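Local atomic coordinates of twin-arginine translocation pathway signal protein (Burkholderia phytofirmans, PDB entry 2RJO), a protein that probably serves as a periplasmic sugar-binding protein, holding beta-D-galactopyranose in the cleft between its two lobes. Residues T93-P98 with N148-E153. Numbering follows the deposited sequence.
Sequences TIWNKP and NVPAIE. With GAL (beta-D-galactopyranose), chain B.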
loop_
_atom_site.group_PDB
_atom_site.type_symbol
_atom_site.label_atom_id
_atom_site.label_comp_id
_atom_site.label_asym_id
_atom_site.label_seq_id
_atom_site.Cartn_x
_atom_site.Cartn_y
_atom_site.Cartn_z
ATOM N N THR A 93 -6.721 2.021 -10.360
ATOM C CA THR A 93 -6.948 1.899 -8.923
ATOM C C THR A 93 -5.834 1.119 -8.237
ATOM O O THR A 93 -5.250 0.214 -8.820
ATOM C CB THR A 93 -8.301 1.205 -8.635
ATOM O OG1 THR A 93 -9.366 2.124 -8.893
ATOM C CG2 THR A 93 -8.384 0.768 -7.189
ATOM N N ILE A 94 -5.552 1.483 -6.991
ATOM C CA ILE A 94 -4.518 0.819 -6.212
ATOM C C ILE A 94 -5.064 0.407 -4.847
ATOM O O ILE A 94 -5.634 1.228 -4.140
ATOM C CB ILE A 94 -3.313 1.753 -5.947
ATOM C CG1 ILE A 94 -2.854 2.422 -7.243
ATOM C CG2 ILE A 94 -2.165 0.952 -5.352
ATOM C CD1 ILE A 94 -2.244 1.465 -8.239
ATOM N N TRP A 95 -4.893 -0.862 -4.487
ATOM C CA TRP A 95 -5.317 -1.361 -3.179
ATOM C C TRP A 95 -6.805 -1.525 -2.862
ATOM O O TRP A 95 -7.280 -2.643 -2.691
ATOM C CB TRP A 95 -4.707 -0.497 -2.061
ATOM C CG TRP A 95 -3.202 -0.624 -1.858
ATOM C CD1 TRP A 95 -2.294 0.393 -1.835
ATOM C CD2 TRP A 95 -2.451 -1.832 -1.649
ATOM N NE1 TRP A 95 -1.025 -0.101 -1.630
ATOM C CE2 TRP A 95 -1.092 -1.461 -1.511
ATOM C CE3 TRP A 95 -2.791 -3.184 -1.566
ATOM C CZ2 TRP A 95 -0.080 -2.401 -1.297
ATOM C CZ3 TRP A 95 -1.773 -4.123 -1.353
ATOM C CH2 TRP A 95 -0.443 -3.721 -1.223
ATOM N N ASN A 96 -7.532 -0.414 -2.764
ATOM C CA ASN A 96 -8.942 -0.458 -2.366
ATOM C C ASN A 96 -10.026 -0.355 -3.441
ATOM O O ASN A 96 -10.010 0.540 -4.281
ATOM C CB ASN A 96 -9.212 0.632 -1.313
ATOM C CG ASN A 96 -8.266 0.566 -0.127
ATOM O OD1 ASN A 96 -8.188 -0.440 0.569
ATOM N ND2 ASN A 96 -7.542 1.654 0.107
ATOM N N LYS A 97 -10.979 -1.278 -3.379
ATOM C CA LYS A 97 -12.109 -1.305 -4.293
ATOM C C LYS A 97 -13.061 -2.417 -3.873
ATOM O O LYS A 97 -12.656 -3.372 -3.202
ATOM C CB LYS A 97 -11.656 -1.569 -5.734
ATOM C CG LYS A 97 -11.389 -3.038 -6.043
ATOM C CD LYS A 97 -11.215 -3.268 -7.539
ATOM C CE LYS A 97 -11.088 -4.752 -7.869
ATOM N NZ LYS A 97 -12.330 -5.541 -7.607
ATOM N N PRO A 98 -14.343 -2.304 -4.261
ATOM C CA PRO A 98 -15.321 -3.336 -3.906
ATOM C C PRO A 98 -14.987 -4.597 -4.697
ATOM O O PRO A 98 -14.393 -4.518 -5.768
ATOM C CB PRO A 98 -16.651 -2.728 -4.354
ATOM C CG PRO A 98 -16.390 -1.237 -4.335
ATOM C CD PRO A 98 -15.003 -1.152 -4.903
ATOM N N ASN A 148 -10.505 -1.277 4.473
ATOM C CA ASN A 148 -9.501 -1.357 3.396
ATOM C C ASN A 148 -9.162 -2.804 3.026
ATOM O O ASN A 148 -8.956 -3.647 3.901
ATOM C CB ASN A 148 -8.214 -0.636 3.817
ATOM C CG ASN A 148 -8.285 0.866 3.610
ATOM O OD1 ASN A 148 -9.367 1.459 3.609
ATOM N ND2 ASN A 148 -7.122 1.497 3.451
ATOM N N VAL A 149 -9.089 -3.086 1.728
ATOM C CA VAL A 149 -8.785 -4.436 1.273
ATOM C C VAL A 149 -7.436 -4.966 1.779
ATOM O O VAL A 149 -7.333 -6.131 2.157
ATOM C CB VAL A 149 -8.822 -4.525 -0.255
ATOM C CG1 VAL A 149 -8.535 -5.947 -0.708
ATOM C CG2 VAL A 149 -10.192 -4.090 -0.764
ATOM N N PRO A 150 -6.380 -4.128 1.788
ATOM C CA PRO A 150 -5.109 -4.673 2.283
ATOM C C PRO A 150 -5.128 -4.910 3.793
ATOM O O PRO A 150 -4.485 -5.831 4.294
ATOM C CB PRO A 150 -4.074 -3.627 1.836
ATOM C CG PRO A 150 -4.857 -2.351 1.790
ATOM C CD PRO A 150 -6.182 -2.797 1.187
ATOM N N ALA A 151 -5.887 -4.096 4.517
ATOM C CA ALA A 151 -5.991 -4.248 5.968
ATOM C C ALA A 151 -6.657 -5.583 6.296
ATOM O O ALA A 151 -6.251 -6.289 7.218
ATOM C CB ALA A 151 -6.813 -3.103 6.559
ATOM N N ILE A 152 -7.686 -5.909 5.525
ATOM C CA ILE A 152 -8.447 -7.136 5.690
ATOM C C ILE A 152 -7.613 -8.359 5.309
ATOM O O ILE A 152 -7.599 -9.368 6.026
ATOM C CB ILE A 152 -9.735 -7.096 4.810
ATOM C CG1 ILE A 152 -10.685 -6.022 5.327
ATOM C CG2 ILE A 152 -10.415 -8.444 4.791
ATOM C CD1 ILE A 152 -11.897 -5.802 4.422
ATOM N N GLU A 153 -6.908 -8.265 4.188
ATOM C CA GLU A 153 -6.096 -9.377 3.725
ATOM C C GLU A 153 -4.879 -9.644 4.606
ATOM O O GLU A 153 -4.634 -10.783 4.968
ATOM C CB GLU A 153 -5.658 -9.150 2.273
ATOM C CG GLU A 153 -6.810 -8.839 1.342
ATOM C CD GLU A 153 -6.434 -8.933 -0.128
ATOM O OE1 GLU A 153 -5.330 -8.476 -0.503
ATOM O OE2 GLU A 153 -7.258 -9.453 -0.912
HETATM C C1 GAL B . -1.360 2.956 3.350
HETATM C C2 GAL B . -0.502 1.715 3.689
HETATM C C3 GAL B . -0.430 0.808 2.440
HETATM C C4 GAL B . -1.859 0.392 2.051
HETATM C C5 GAL B . -2.649 1.700 1.764
HETATM C C6 GAL B . -4.068 1.331 1.384
HETATM O O1 GAL B . -1.446 3.796 4.516
HETATM O O2 GAL B . 0.815 2.128 4.048
HETATM O O3 GAL B . 0.333 -0.362 2.727
HETATM O O4 GAL B . -2.456 -0.295 3.150
HETATM O O5 GAL B . -2.701 2.545 2.961
HETATM O O6 GAL B . -4.768 2.532 1.121
#
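W95 and P150 meet beside the bound galactose and illustrate how a two-lobed binding protein builds one pocket from both halves. From its CB outward, the W95 side chain divides its contacts between sugar and protein. CB lies near C6 of the galactose. A chi1 of -70°, with CG anti to the carbonyl carbon, turns the indole so that CG and CD1 run along the sugar, CD1 3.8 Å from GAL C6. NE1 and CE2 pass near GAL C4, which sits over one face of the ring, offset toward the rim; the N-H of NE1 donates a hydrogen bond to the hydroxyl of Y19. On the six-membered ring, CE3 of W95 touches CB of P150 at 3.7 Å, an oblique apolar contact that the neighbouring CZ3 shares. The proline ring also borders the sugar, its CG 3.4 Å from GAL O4. Next along the chain, N96 uses its amide in two directions. OD1 accepts a weak, bent bond (134°) from the backbone N of V149 in the first turn of helix 149-163. ND2 gives a weak bond to GAL O6 (3.1 Å) and another hydrogen bond to the P71 carbonyl, which should limit rotation of the amide. V149 packs its CB against the W95 carbonyl oxygen and its CG2 3.5 Å from the carbonyl oxygen of K97. Thus the loop after strand 90-94 and the start of helix 149-163, parts of two different sheet-bearing lobes, close together round the ligand, as in the periplasmic binding protein fold, where aromatic faces and polar amides line an interdomain sugar site.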